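Glycinin A3B4 subunit (Glycine max, PDB 2D5F) probably stores amino acids and nitrogen for the germinating soybean seedling, as an 11S globulin with two cupin domains that assembles into hexamers. Local coordinates at residues F217-E221 / D222-K226; V238-E241 / G242-V246; S352-N355 / S356-P360; R460-S464 / E465-N469; Y471-Q475 / S476-Q480. All coordinates share one frame; numbering follows the deposited sequence.

Interaction 1: residues F217-E221 / D222-K226; sequences FNTNE and DTAEK
Thr219 lies against the first turn of the following helix, its hydroxyl on Thr223 and its methyl on Ala224. OG1 of Thr219 stands anti to its own backbone N (chi1 -175°), which sets that oxygen 3.1 Å from Thr223 CB and close to CG2 as well. The other branch, Thr219 CG2, reaches Ala224 CB more loosely at 4.2 Å. Thr223 turns its OG1 back beside its own backbone N, toward the side chain of Asn220, and makes a weak hydrogen bond to Gln477 of a second subunit. Asn220 is the N-cap residue. Its side chain runs alongside that of Asp222, and the helix opens with the bond from Ala224 N to Asn220 O (3.0 Å). Next comes Glu225 N to Glu221 O at 2.9 Å, the donor well above the carbonyl plane. Glu221 itself stretches away from the turn to a salt bridge with Lys210, while Glu225, bent at chi2, leads away to one with Arg228. The segment thus links two short helices: a Schellman motif with Asn218 as its C-prime residue ends helix 210-216, Asn220 starts helix 221-226, and Ala224 packs back on Leu213 and Ala214 of the first.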
loop_
_atom_site.group_PDB
_atom_site.type_symbol
_atom_site.label_atom_id
_atom_site.label_comp_id
_atom_site.label_asym_id
_atom_site.label_seq_id
_atom_site.Cartn_x
_atom_site.Cartn_y
_atom_site.Cartn_z
ATOM N N PHE B 217 -39.118 -0.895 12.511
ATOM C CA PHE B 217 -39.044 0.481 12.046
ATOM C C PHE B 217 -39.837 1.482 12.888
ATOM O O PHE B 217 -39.958 2.649 12.514
ATOM C CB PHE B 217 -39.511 0.539 10.586
ATOM C CG PHE B 217 -38.703 -0.330 9.653
ATOM C CD1 PHE B 217 -39.292 -0.888 8.519
ATOM C CD2 PHE B 217 -37.352 -0.586 9.904
ATOM C CE1 PHE B 217 -38.556 -1.688 7.650
ATOM C CE2 PHE B 217 -36.602 -1.388 9.038
ATOM C CZ PHE B 217 -37.206 -1.940 7.909
ATOM N N ASN B 218 -40.367 1.031 14.022
ATOM C CA ASN B 218 -41.142 1.902 14.905
ATOM C C ASN B 218 -42.205 2.663 14.123
ATOM O O ASN B 218 -42.295 3.887 14.198
ATOM C CB ASN B 218 -40.218 2.897 15.619
ATOM C CG ASN B 218 -40.973 3.837 16.550
ATOM O OD1 ASN B 218 -41.749 3.399 17.405
ATOM N ND2 ASN B 218 -40.743 5.137 16.393
ATOM N N THR B 219 -43.012 1.925 13.374
ATOM C CA THR B 219 -44.067 2.521 12.573
ATOM C C THR B 219 -45.357 1.740 12.802
ATOM O O THR B 219 -45.367 0.761 13.546
ATOM C CB THR B 219 -43.696 2.470 11.079
ATOM O OG1 THR B 219 -44.686 3.163 10.316
ATOM C CG2 THR B 219 -43.613 1.027 10.599
ATOM N N ASN B 220 -46.447 2.176 12.176
ATOM C CA ASN B 220 -47.723 1.479 12.316
ATOM C C ASN B 220 -47.770 0.338 11.302
ATOM O O ASN B 220 -47.030 0.351 10.318
ATOM C CB ASN B 220 -48.888 2.443 12.081
ATOM C CG ASN B 220 -48.714 3.269 10.829
ATOM O OD1 ASN B 220 -47.845 4.142 10.762
ATOM N ND2 ASN B 220 -49.535 2.994 9.819
ATOM N N GLU B 221 -48.635 -0.646 11.536
ATOM C CA GLU B 221 -48.737 -1.790 10.632
ATOM C C GLU B 221 -49.260 -1.438 9.248
ATOM O O GLU B 221 -49.070 -2.196 8.299
ATOM C CB GLU B 221 -49.601 -2.888 11.256
ATOM C CG GLU B 221 -49.032 -3.413 12.560
ATOM C CD GLU B 221 -49.456 -4.832 12.858
ATOM O OE1 GLU B 221 -49.084 -5.343 13.935
ATOM O OE2 GLU B 221 -50.154 -5.441 12.018
ATOM N N ASP B 222 -49.920 -0.293 9.129
ATOM C CA ASP B 222 -50.425 0.136 7.832
ATOM C C ASP B 222 -49.223 0.488 6.961
ATOM O O ASP B 222 -49.115 0.040 5.817
ATOM C CB ASP B 222 -51.321 1.365 7.973
ATOM C CG ASP B 222 -51.681 1.972 6.629
ATOM O OD1 ASP B 222 -52.445 1.332 5.870
ATOM O OD2 ASP B 222 -51.188 3.084 6.326
ATOM N N THR B 223 -48.324 1.299 7.514
ATOM C CA THR B 223 -47.117 1.708 6.804
ATOM C C THR B 223 -46.264 0.473 6.516
ATOM O O THR B 223 -45.767 0.297 5.405
ATOM C CB THR B 223 -46.286 2.705 7.643
ATOM O OG1 THR B 223 -47.056 3.888 7.881
ATOM C CG2 THR B 223 -44.999 3.084 6.917
ATOM N N ALA B 224 -46.121 -0.387 7.520
ATOM C CA ALA B 224 -45.324 -1.602 7.392
ATOM C C ALA B 224 -45.842 -2.532 6.299
ATOM O O ALA B 224 -45.051 -3.164 5.597
ATOM C CB ALA B 224 -45.268 -2.338 8.727
ATOM N N GLU B 225 -47.161 -2.631 6.153
ATOM C CA GLU B 225 -47.718 -3.493 5.118
ATOM C C GLU B 225 -47.350 -2.947 3.742
ATOM O O GLU B 225 -47.012 -3.709 2.838
ATOM C CB GLU B 225 -49.245 -3.600 5.241
ATOM C CG GLU B 225 -49.899 -4.380 4.094
ATOM C CD GLU B 225 -49.648 -5.886 4.148
ATOM O OE1 GLU B 225 -48.507 -6.309 4.433
ATOM O OE2 GLU B 225 -50.600 -6.655 3.885
ATOM N N LYS B 226 -47.411 -1.629 3.587
ATOM C CA LYS B 226 -47.069 -1.019 2.308
ATOM C C LYS B 226 -45.595 -1.224 1.988
ATOM O O LYS B 226 -45.205 -1.269 0.823
ATOM C CB LYS B 226 -47.397 0.473 2.316
ATOM C CG LYS B 226 -48.887 0.754 2.174
ATOM C CD LYS B 226 -49.149 2.215 1.884
ATOM C CE LYS B 226 -50.561 2.415 1.351
ATOM N NZ LYS B 226 -50.769 3.805 0.856
#

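Interaction 2: residues V238-E241 / G242-V246; sequences VTVE and GGLSV
Val240 and Leu244 meet across a tight turn, and the valine side chain does most of the touching. Its CB points toward the returning chain, and from there the two methyls part. CG1 stands anti to the backbone N (chi1 -177°), and this carries it against the carbonyl group of Gly243, 3.6 Å from both its C and its O. The same methyl comes 3.7 Å from Leu244 N and ends 4.0 Å from Leu244 CB. CG2 sits beside the valine's own backbone N, directed away from the turn. The Val240 side chain as a whole also packs on Leu57 of strand 56-62 and on Asn469 of a second subunit.

The turn is closed by the backbone bond from Gly243 N to Val240 O, 3.1 Å long, with the donor well above the carbonyl plane. Glu241 carries its carboxylate away from the turn on an extended chain. A water lies 3.0 Å from Glu241 O and 2.9 Å from Gly243 O, placed to donate to each, though it has more acceptors near it than protons to give.

Gly242 has phi near 91°, and a CB there would fall only 2.5 Å from Glu241 O. Gly243 also has a positive phi that would press a side chain against the preceding carbonyl oxygen. This is a type II beta turn from Val240 to Gly243, with Gly242 in the third position, where that turn favours glycine. It takes the chain off barrel strand 237-239 of the N-terminal cupin domain and into the loop where Ser245 N is hydrogen-bonded to Glu465 OE1 of the second subunit.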
loop_
_atom_site.group_PDB
_atom_site.type_symbol
_atom_site.label_atom_id
_atom_site.label_comp_id
_atom_site.label_asym_id
_atom_site.label_seq_id
_atom_site.Cartn_x
_atom_site.Cartn_y
_atom_site.Cartn_z
ATOM N N VAL B 238 -40.907 1.820 -12.250
ATOM C CA VAL B 238 -42.200 2.479 -12.218
ATOM C C VAL B 238 -42.201 3.860 -12.864
ATOM O O VAL B 238 -41.147 4.465 -13.081
ATOM C CB VAL B 238 -42.678 2.627 -10.769
ATOM C CG1 VAL B 238 -42.622 1.273 -10.071
ATOM C CG2 VAL B 238 -41.818 3.652 -10.040
ATOM N N THR B 239 -43.400 4.350 -13.169
ATOM C CA THR B 239 -43.554 5.669 -13.756
ATOM C C THR B 239 -43.982 6.611 -12.638
ATOM O O THR B 239 -44.957 6.343 -11.933
ATOM C CB THR B 239 -44.633 5.683 -14.852
ATOM O OG1 THR B 239 -44.241 4.814 -15.922
ATOM C CG2 THR B 239 -44.821 7.093 -15.387
ATOM N N VAL B 240 -43.243 7.702 -12.470
ATOM C CA VAL B 240 -43.559 8.678 -11.438
ATOM C C VAL B 240 -44.472 9.732 -12.059
ATOM O O VAL B 240 -44.018 10.595 -12.817
ATOM C CB VAL B 240 -42.282 9.362 -10.891
ATOM C CG1 VAL B 240 -42.646 10.330 -9.768
ATOM C CG2 VAL B 240 -41.306 8.310 -10.387
ATOM N N GLU B 241 -45.761 9.645 -11.745
ATOM C CA GLU B 241 -46.735 10.581 -12.285
ATOM C C GLU B 241 -46.495 11.963 -11.703
ATOM O O GLU B 241 -46.419 12.131 -10.485
ATOM C CB GLU B 241 -48.157 10.125 -11.955
ATOM C CG GLU B 241 -49.223 10.776 -12.827
ATOM C CD GLU B 241 -50.631 10.531 -12.318
ATOM O OE1 GLU B 241 -50.978 9.358 -12.050
ATOM O OE2 GLU B 241 -51.395 11.515 -12.193
ATOM N N GLY B 242 -46.371 12.949 -12.585
ATOM C CA GLY B 242 -46.138 14.311 -12.146
ATOM C C GLY B 242 -44.659 14.634 -12.038
ATOM O O GLY B 242 -44.283 15.773 -11.744
ATOM N N GLY B 243 -43.818 13.630 -12.280
ATOM C CA GLY B 243 -42.383 13.829 -12.201
ATOM C C GLY B 243 -41.884 13.723 -10.775
ATOM O O GLY B 243 -42.632 13.971 -9.829
ATOM N N LEU B 244 -40.618 13.358 -10.615
ATOM C CA LEU B 244 -40.026 13.215 -9.287
ATOM C C LEU B 244 -39.292 14.481 -8.848
ATOM O O LEU B 244 -38.686 15.177 -9.664
ATOM C CB LEU B 244 -39.040 12.040 -9.279
ATOM C CG LEU B 244 -38.325 11.691 -7.969
ATOM C CD1 LEU B 244 -39.241 10.842 -7.083
ATOM C CD2 LEU B 244 -37.044 10.924 -8.292
ATOM N N SER B 245 -39.346 14.766 -7.551
ATOM C CA SER B 245 -38.663 15.925 -6.986
ATOM C C SER B 245 -37.751 15.479 -5.848
ATOM O O SER B 245 -38.196 14.804 -4.915
ATOM C CB SER B 245 -39.670 16.943 -6.436
ATOM O OG SER B 245 -40.521 17.426 -7.459
ATOM N N VAL B 246 -36.478 15.852 -5.934
ATOM C CA VAL B 246 -35.500 15.525 -4.902
ATOM C C VAL B 246 -34.654 16.767 -4.688
ATOM O O VAL B 246 -34.669 17.677 -5.510
ATOM C CB VAL B 246 -34.551 14.365 -5.321
ATOM C CG1 VAL B 246 -35.355 13.136 -5.719
ATOM C CG2 VAL B 246 -33.648 14.817 -6.463
HETATM O O HOH W 1 -45.119 13.736 -8.372
#

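Interaction 3: residues S352-N355 / S356-P360; sequences STLN and SLTLP
The side-chain amide of Asn355 has Leu357 on one side of its plane and Thr358 on the other. Leu357 N donates to OD1 of Asn355 at 2.8 Å, tilted 33° from the amide plane, and Leu357 CB follows on the same side at 3.2 Å from OD1. Thr358 OG1 stands on the opposite side of that plane, 4.4 Å from OD1. ND2 makes a weak hydrogen bond to Glu324 O of a third subunit. The backbone carbonyl of Asn355 is gripped twice: Leu359 N approaches almost head-on at 2.9 Å, and Thr358 N comes from above the plane at 3.0 Å. CG of Asn355 lies between its backbone N and carbonyl carbon (chi1 52°), folding the amide over the start of the turn so that OD1 closes an Asx turn. The residue's own N-H is buried with no partner in the model.

Replacing Asn355 with an alanine would remove OD1 and ND2, and is likely to leave Leu357 N without its mate and to cost the weak bond to Glu324 O of the third subunit.

Beside the polar turn, Leu354 CD1 touches Thr358 CG2 at 3.7 Å, the two side chains nearly perpendicular, and also meets Leu359 CB at 4.0 Å. Strand 349-354, the next-to-outermost strand of a sheet in the C-terminal cupin domain, ends here and turns toward helix 362-365. Ser356 OG is hydrogen-bonded to His448 ND1, and Leu354 and Leu359 rest on strand 121-125, from the N-terminal half of the chain, while Thr358 and Leu359 touch Glu333 of strand 332-334.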
loop_
_atom_site.group_PDB
_atom_site.type_symbol
_atom_site.label_atom_id
_atom_site.label_comp_id
_atom_site.label_asym_id
_atom_site.label_seq_id
_atom_site.Cartn_x
_atom_site.Cartn_y
_atom_site.Cartn_z
ATOM N N SER B 352 -10.453 5.706 -25.874
ATOM C CA SER B 352 -10.435 6.360 -24.567
ATOM C C SER B 352 -10.449 5.292 -23.483
ATOM O O SER B 352 -11.195 4.320 -23.575
ATOM C CB SER B 352 -11.649 7.275 -24.421
ATOM O OG SER B 352 -11.659 8.249 -25.456
ATOM N N THR B 353 -9.617 5.475 -22.462
ATOM C CA THR B 353 -9.524 4.502 -21.375
ATOM C C THR B 353 -10.015 5.049 -20.043
ATOM O O THR B 353 -9.710 6.174 -19.669
ATOM C CB THR B 353 -8.067 4.030 -21.191
ATOM O OG1 THR B 353 -7.553 3.572 -22.448
ATOM C CG2 THR B 353 -7.996 2.886 -20.178
ATOM N N LEU B 354 -10.791 4.235 -19.336
ATOM C CA LEU B 354 -11.319 4.591 -18.024
ATOM C C LEU B 354 -10.909 3.458 -17.092
ATOM O O LEU B 354 -11.374 2.334 -17.233
ATOM C CB LEU B 354 -12.847 4.711 -18.061
ATOM C CG LEU B 354 -13.588 4.821 -16.716
ATOM C CD1 LEU B 354 -12.984 5.929 -15.871
ATOM C CD2 LEU B 354 -15.069 5.103 -16.968
ATOM N N ASN B 355 -10.014 3.755 -16.160
ATOM C CA ASN B 355 -9.537 2.752 -15.224
ATOM C C ASN B 355 -9.394 3.362 -13.833
ATOM O O ASN B 355 -9.890 4.461 -13.574
ATOM C CB ASN B 355 -8.191 2.188 -15.696
ATOM C CG ASN B 355 -7.176 3.278 -15.987
ATOM O OD1 ASN B 355 -7.123 4.293 -15.290
ATOM N ND2 ASN B 355 -6.359 3.073 -17.013
ATOM N N SER B 356 -8.703 2.652 -12.946
ATOM C CA SER B 356 -8.525 3.109 -11.578
ATOM C C SER B 356 -7.702 4.390 -11.441
ATOM O O SER B 356 -7.725 5.026 -10.389
ATOM C CB SER B 356 -7.918 1.988 -10.722
ATOM O OG SER B 356 -6.706 1.521 -11.268
ATOM N N LEU B 357 -6.985 4.776 -12.494
ATOM C CA LEU B 357 -6.196 6.004 -12.440
ATOM C C LEU B 357 -7.095 7.213 -12.681
ATOM O O LEU B 357 -6.694 8.355 -12.448
ATOM C CB LEU B 357 -5.065 5.983 -13.472
ATOM C CG LEU B 357 -4.034 4.854 -13.397
ATOM C CD1 LEU B 357 -2.935 5.160 -14.398
ATOM C CD2 LEU B 357 -3.442 4.738 -12.000
ATOM N N THR B 358 -8.309 6.963 -13.158
ATOM C CA THR B 358 -9.268 8.039 -13.386
ATOM C C THR B 358 -10.378 7.970 -12.348
ATOM O O THR B 358 -10.779 8.984 -11.780
ATOM C CB THR B 358 -9.908 7.946 -14.765
ATOM O OG1 THR B 358 -8.937 8.283 -15.766
ATOM C CG2 THR B 358 -11.104 8.896 -14.848
ATOM N N LEU B 359 -10.872 6.763 -12.110
ATOM C CA LEU B 359 -11.930 6.536 -11.138
ATOM C C LEU B 359 -11.337 5.555 -10.122
ATOM O O LEU B 359 -11.427 4.339 -10.291
ATOM C CB LEU B 359 -13.146 5.937 -11.851
ATOM C CG LEU B 359 -14.523 6.115 -11.222
ATOM C CD1 LEU B 359 -14.770 7.593 -10.913
ATOM C CD2 LEU B 359 -15.578 5.577 -12.187
ATOM N N PRO B 360 -10.713 6.081 -9.049
ATOM C CA PRO B 360 -10.083 5.273 -7.999
ATOM C C PRO B 360 -10.900 4.150 -7.375
ATOM O O PRO B 360 -10.335 3.159 -6.915
ATOM C CB PRO B 360 -9.632 6.320 -6.975
ATOM C CG PRO B 360 -10.581 7.429 -7.177
ATOM C CD PRO B 360 -10.685 7.507 -8.679
#

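Interaction 4: residues R460-S464 / E465-N469; sequences RAIPS and EVLSN
Pro463 O takes the N-H of both Val466 and Leu467, with Pro463 as the N-cap and Ser464 as the first helical residue. Glu465 turns its side chain away, and its OE1 takes the N-H of Ser245 of a fourth subunit. Val466 follows: its N donates to Pro463 O at 2.8 Å from above the carbonyl plane, its CG2 lies alongside the proline ring, 3.8 Å from CD, and its CG1 lies against Ile462 CG2, closer than carbons normally come, a detail that is doubtful. Leu467 N gives Pro463 O its second bond, straighter than the first at 3.1 Å. Its modelled chi1 of -103° is off any staggered position, and with CD1 so near Ile462 CG2 this placement is doubtful too. Ser468 N donates to Ser464 O at 2.9 Å, and a water joins the hydroxyls of the two serines; Ser464 OG is also hydrogen-bonded to Gln475 OE1. Asn469 curls back one turn, its ND2 donating to Glu465 O at 2.7 Å, a carbonyl that also accepts the asparagine's own backbone N-H. The break at Ile462 and Pro463 separates helix 455-461 from helix 464-471, and Ser464, Leu467 and Ser468 touch Val478 of helix 475-483.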
loop_
_atom_site.group_PDB
_atom_site.type_symbol
_atom_site.label_atom_id
_atom_site.label_comp_id
_atom_site.label_asym_id
_atom_site.label_seq_id
_atom_site.Cartn_x
_atom_site.Cartn_y
_atom_site.Cartn_z
ATOM N N ARG B 460 8.226 -3.076 -33.166
ATOM C CA ARG B 460 9.191 -2.033 -32.843
ATOM C C ARG B 460 10.099 -2.389 -31.670
ATOM O O ARG B 460 11.244 -1.934 -31.604
ATOM C CB ARG B 460 8.471 -0.712 -32.551
ATOM C CG ARG B 460 7.660 -0.173 -33.724
ATOM C CD ARG B 460 7.401 1.316 -33.585
ATOM N NE ARG B 460 6.494 1.639 -32.489
ATOM C CZ ARG B 460 5.167 1.593 -32.575
ATOM N NH1 ARG B 460 4.575 1.235 -33.711
ATOM N NH2 ARG B 460 4.428 1.923 -31.525
ATOM N N ALA B 461 9.595 -3.214 -30.758
ATOM C CA ALA B 461 10.356 -3.606 -29.577
ATOM C C ALA B 461 11.324 -4.764 -29.805
ATOM O O ALA B 461 12.264 -4.954 -29.031
ATOM C CB ALA B 461 9.388 -3.955 -28.439
ATOM N N ILE B 462 11.100 -5.526 -30.869
ATOM C CA ILE B 462 11.922 -6.691 -31.188
ATOM C C ILE B 462 13.061 -6.361 -32.151
ATOM O O ILE B 462 12.872 -5.627 -33.123
ATOM C CB ILE B 462 11.040 -7.797 -31.789
ATOM C CG1 ILE B 462 9.962 -8.185 -30.774
ATOM C CG2 ILE B 462 11.885 -9.003 -32.185
ATOM C CD1 ILE B 462 8.903 -9.127 -31.308
ATOM N N PRO B 463 14.263 -6.911 -31.898
ATOM C CA PRO B 463 15.416 -6.646 -32.763
ATOM C C PRO B 463 15.157 -7.047 -34.209
ATOM O O PRO B 463 14.548 -8.081 -34.482
ATOM C CB PRO B 463 16.533 -7.475 -32.123
ATOM C CG PRO B 463 16.115 -7.569 -30.682
ATOM C CD PRO B 463 14.636 -7.823 -30.803
ATOM N N SER B 464 15.632 -6.219 -35.129
ATOM C CA SER B 464 15.460 -6.464 -36.549
ATOM C C SER B 464 15.770 -7.898 -36.964
ATOM O O SER B 464 14.988 -8.519 -37.679
ATOM C CB SER B 464 16.336 -5.507 -37.355
ATOM O OG SER B 464 16.250 -5.823 -38.733
ATOM N N GLU B 465 16.901 -8.429 -36.519
ATOM C CA GLU B 465 17.271 -9.789 -36.891
ATOM C C GLU B 465 16.426 -10.870 -36.237
ATOM O O GLU B 465 16.385 -12.008 -36.724
ATOM C CB GLU B 465 18.751 -10.046 -36.614
ATOM C CG GLU B 465 19.654 -9.525 -37.720
ATOM C CD GLU B 465 21.091 -9.968 -37.560
ATOM O OE1 GLU B 465 21.313 -11.133 -37.176
ATOM O OE2 GLU B 465 21.998 -9.156 -37.831
ATOM N N VAL B 466 15.754 -10.540 -35.137
ATOM C CA VAL B 466 14.898 -11.538 -34.510
ATOM C C VAL B 466 13.684 -11.637 -35.421
ATOM O O VAL B 466 13.188 -12.724 -35.689
ATOM C CB VAL B 466 14.448 -11.130 -33.081
ATOM C CG1 VAL B 466 13.322 -12.044 -32.609
ATOM C CG2 VAL B 466 15.619 -11.245 -32.116
ATOM N N LEU B 467 13.232 -10.489 -35.912
ATOM C CA LEU B 467 12.087 -10.423 -36.814
ATOM C C LEU B 467 12.404 -11.113 -38.152
ATOM O O LEU B 467 11.582 -11.860 -38.682
ATOM C CB LEU B 467 11.707 -8.958 -37.055
ATOM C CG LEU B 467 10.493 -8.330 -36.345
ATOM C CD1 LEU B 467 10.198 -9.011 -35.025
ATOM C CD2 LEU B 467 10.755 -6.845 -36.147
ATOM N N SER B 468 13.595 -10.862 -38.690
ATOM C CA SER B 468 13.995 -11.469 -39.963
ATOM C C SER B 468 13.951 -12.983 -39.895
ATOM O O SER B 468 13.349 -13.635 -40.742
ATOM C CB SER B 468 15.409 -11.032 -40.356
ATOM O OG SER B 468 15.409 -9.700 -40.840
ATOM N N ASN B 469 14.600 -13.536 -38.880
ATOM C CA ASN B 469 14.643 -14.977 -38.691
ATOM C C ASN B 469 13.296 -15.570 -38.274
ATOM O O ASN B 469 13.034 -16.753 -38.502
ATOM C CB ASN B 469 15.723 -15.317 -37.663
ATOM C CG ASN B 469 17.129 -15.130 -38.220
ATOM O OD1 ASN B 469 17.614 -15.961 -38.986
ATOM N ND2 ASN B 469 17.779 -14.028 -37.851
HETATM O O HOH W 2 17.540 -7.787 -40.472
#

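Interaction 5: residues Y471-Q475 / S476-Q480; sequences YNLGQ and SQVRQ
Leu473 and Gly474 pack closely on Gln477 and Val478, whereas Gln475 and Ser476 face solvent. On the tight side Leu473 CB meets Val478 CG2 at 3.8 Å, and Leu473 CD2 lies 3.6 Å from Gln477 OE1, the two side chains crossing at about a right angle. Gln477 swings CG beside its own backbone N (chi1 -71°) and runs extended from there, which brings OE1 back to the N-cap. Gly474 N gives it a nearly straight bond of 2.9 Å, in the amide plane and on a lone pair. The bond resembles the return half of a capping box, but glycine has no side chain to supply the other, so no full box forms. Val478 N then donates to Gly474 O at 2.9 Å.

A leucine in place of Gln477 could not accept that bond and would probably leave Gly474 N without its mate and the N-cap less firmly held.

On the exposed side Gln475 NE2 sits at the edge of the Arg479 guanidinium, 3.5 Å from NE, with the two planes 60° apart. Their hydrogen-bond partners lie elsewhere: Ser464 for Gln475 OE1, while Arg479 NH2 reaches on to Leu107 O of a fourth subunit. The turn joins helix 464-471 to helix 475-483, and Leu473 packs on Lys226 of that fourth subunit.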
loop_
_atom_site.group_PDB
_atom_site.type_symbol
_atom_site.label_atom_id
_atom_site.label_comp_id
_atom_site.label_asym_id
_atom_site.label_seq_id
_atom_site.Cartn_x
_atom_site.Cartn_y
_atom_site.Cartn_z
ATOM N N TYR B 471 10.163 -14.400 -39.299
ATOM C CA TYR B 471 9.256 -14.402 -40.444
ATOM C C TYR B 471 9.933 -14.589 -41.801
ATOM O O TYR B 471 9.275 -14.498 -42.841
ATOM C CB TYR B 471 8.456 -13.095 -40.478
ATOM C CG TYR B 471 7.706 -12.780 -39.200
ATOM C CD1 TYR B 471 8.198 -11.843 -38.288
ATOM C CD2 TYR B 471 6.499 -13.412 -38.906
ATOM C CE1 TYR B 471 7.502 -11.542 -37.109
ATOM C CE2 TYR B 471 5.796 -13.122 -37.736
ATOM C CZ TYR B 471 6.301 -12.186 -36.840
ATOM O OH TYR B 471 5.601 -11.897 -35.682
ATOM N N ASN B 472 11.234 -14.851 -41.796
ATOM C CA ASN B 472 11.965 -15.025 -43.045
ATOM C C ASN B 472 11.741 -13.772 -43.886
ATOM O O ASN B 472 11.249 -13.842 -45.012
ATOM C CB ASN B 472 11.450 -16.256 -43.803
ATOM C CG ASN B 472 11.564 -17.539 -42.992
ATOM O OD1 ASN B 472 12.652 -17.909 -42.541
ATOM N ND2 ASN B 472 10.437 -18.229 -42.807
ATOM N N LEU B 473 12.086 -12.621 -43.320
ATOM C CA LEU B 473 11.925 -11.349 -44.007
ATOM C C LEU B 473 13.276 -10.704 -44.280
ATOM O O LEU B 473 14.248 -10.948 -43.566
ATOM C CB LEU B 473 11.082 -10.389 -43.162
ATOM C CG LEU B 473 9.593 -10.681 -42.975
ATOM C CD1 LEU B 473 9.010 -9.693 -41.966
ATOM C CD2 LEU B 473 8.871 -10.576 -44.316
ATOM N N GLY B 474 13.331 -9.878 -45.319
ATOM C CA GLY B 474 14.568 -9.197 -45.640
ATOM C C GLY B 474 14.747 -7.984 -44.745
ATOM O O GLY B 474 13.778 -7.462 -44.191
ATOM N N GLN B 475 15.991 -7.541 -44.596
ATOM C CA GLN B 475 16.305 -6.383 -43.777
ATOM C C GLN B 475 15.435 -5.180 -44.144
ATOM O O GLN B 475 14.935 -4.480 -43.263
ATOM C CB GLN B 475 17.797 -6.046 -43.923
ATOM C CG GLN B 475 18.197 -4.607 -43.602
ATOM C CD GLN B 475 17.488 -4.044 -42.381
ATOM O OE1 GLN B 475 17.314 -4.735 -41.372
ATOM N NE2 GLN B 475 17.081 -2.776 -42.466
ATOM N N SER B 476 15.242 -4.945 -45.440
ATOM C CA SER B 476 14.428 -3.816 -45.881
ATOM C C SER B 476 12.963 -4.017 -45.504
ATOM O O SER B 476 12.301 -3.081 -45.063
ATOM C CB SER B 476 14.556 -3.612 -47.398
ATOM O OG SER B 476 14.078 -4.737 -48.117
ATOM N N GLN B 477 12.458 -5.235 -45.679
ATOM C CA GLN B 477 11.068 -5.529 -45.332
ATOM C C GLN B 477 10.839 -5.269 -43.842
ATOM O O GLN B 477 9.856 -4.638 -43.463
ATOM C CB GLN B 477 10.723 -6.990 -45.659
ATOM C CG GLN B 477 10.634 -7.309 -47.147
ATOM C CD GLN B 477 10.287 -8.767 -47.409
ATOM O OE1 GLN B 477 11.052 -9.669 -47.064
ATOM N NE2 GLN B 477 9.128 -9.004 -48.020
ATOM N N VAL B 478 11.751 -5.758 -43.004
ATOM C CA VAL B 478 11.647 -5.568 -41.559
ATOM C C VAL B 478 11.653 -4.084 -41.226
ATOM O O VAL B 478 10.839 -3.604 -40.432
ATOM C CB VAL B 478 12.821 -6.253 -40.815
ATOM C CG1 VAL B 478 12.832 -5.836 -39.342
ATOM C CG2 VAL B 478 12.689 -7.764 -40.923
ATOM N N ARG B 479 12.577 -3.361 -41.847
ATOM C CA ARG B 479 12.701 -1.928 -41.636
ATOM C C ARG B 479 11.397 -1.191 -41.921
ATOM O O ARG B 479 11.009 -0.292 -41.178
ATOM C CB ARG B 479 13.820 -1.376 -42.522
ATOM C CG ARG B 479 13.729 0.108 -42.812
ATOM C CD ARG B 479 15.045 0.607 -43.356
ATOM N NE ARG B 479 16.053 0.618 -42.304
ATOM C CZ ARG B 479 16.138 1.562 -41.375
ATOM N NH1 ARG B 479 15.281 2.576 -41.377
ATOM N NH2 ARG B 479 17.066 1.484 -40.434
ATOM N N GLN B 480 10.723 -1.579 -42.998
ATOM C CA GLN B 480 9.469 -0.940 -43.374
ATOM C C GLN B 480 8.373 -1.249 -42.351
ATOM O O GLN B 480 7.488 -0.429 -42.114
ATOM C CB GLN B 480 9.048 -1.400 -44.778
ATOM C CG GLN B 480 7.925 -2.424 -44.804
ATOM C CD GLN B 480 6.616 -1.819 -45.264
ATOM O OE1 GLN B 480 6.249 -0.721 -44.851
ATOM N NE2 GLN B 480 5.903 -2.536 -46.124
#

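Overall arrangement
The five turns follow one another along the chain without overlap. Interactions 1 and 2 belong to the N-terminal half, their centres 23 Å apart. Interaction 3 lies nearer the middle, 14 Å from the chain's centre, where the two cupin halves meet. Interactions 4 and 5 touch, 9 Å between centres, in consecutive helices of the C-terminal arm, with Ser468 O probably bonded to Leu473 N. The centres of interactions 1 and 5 are about 79 Å apart, on opposite sides of the chain's centre, yet 1 pairs with 5 of a neighbouring subunit (Lys226 with Asn472), and 2 with 4 (Ser245 with Glu465). Such pairing is consistent with the head-to-tail trimer rings, two of which make the 11S hexamer.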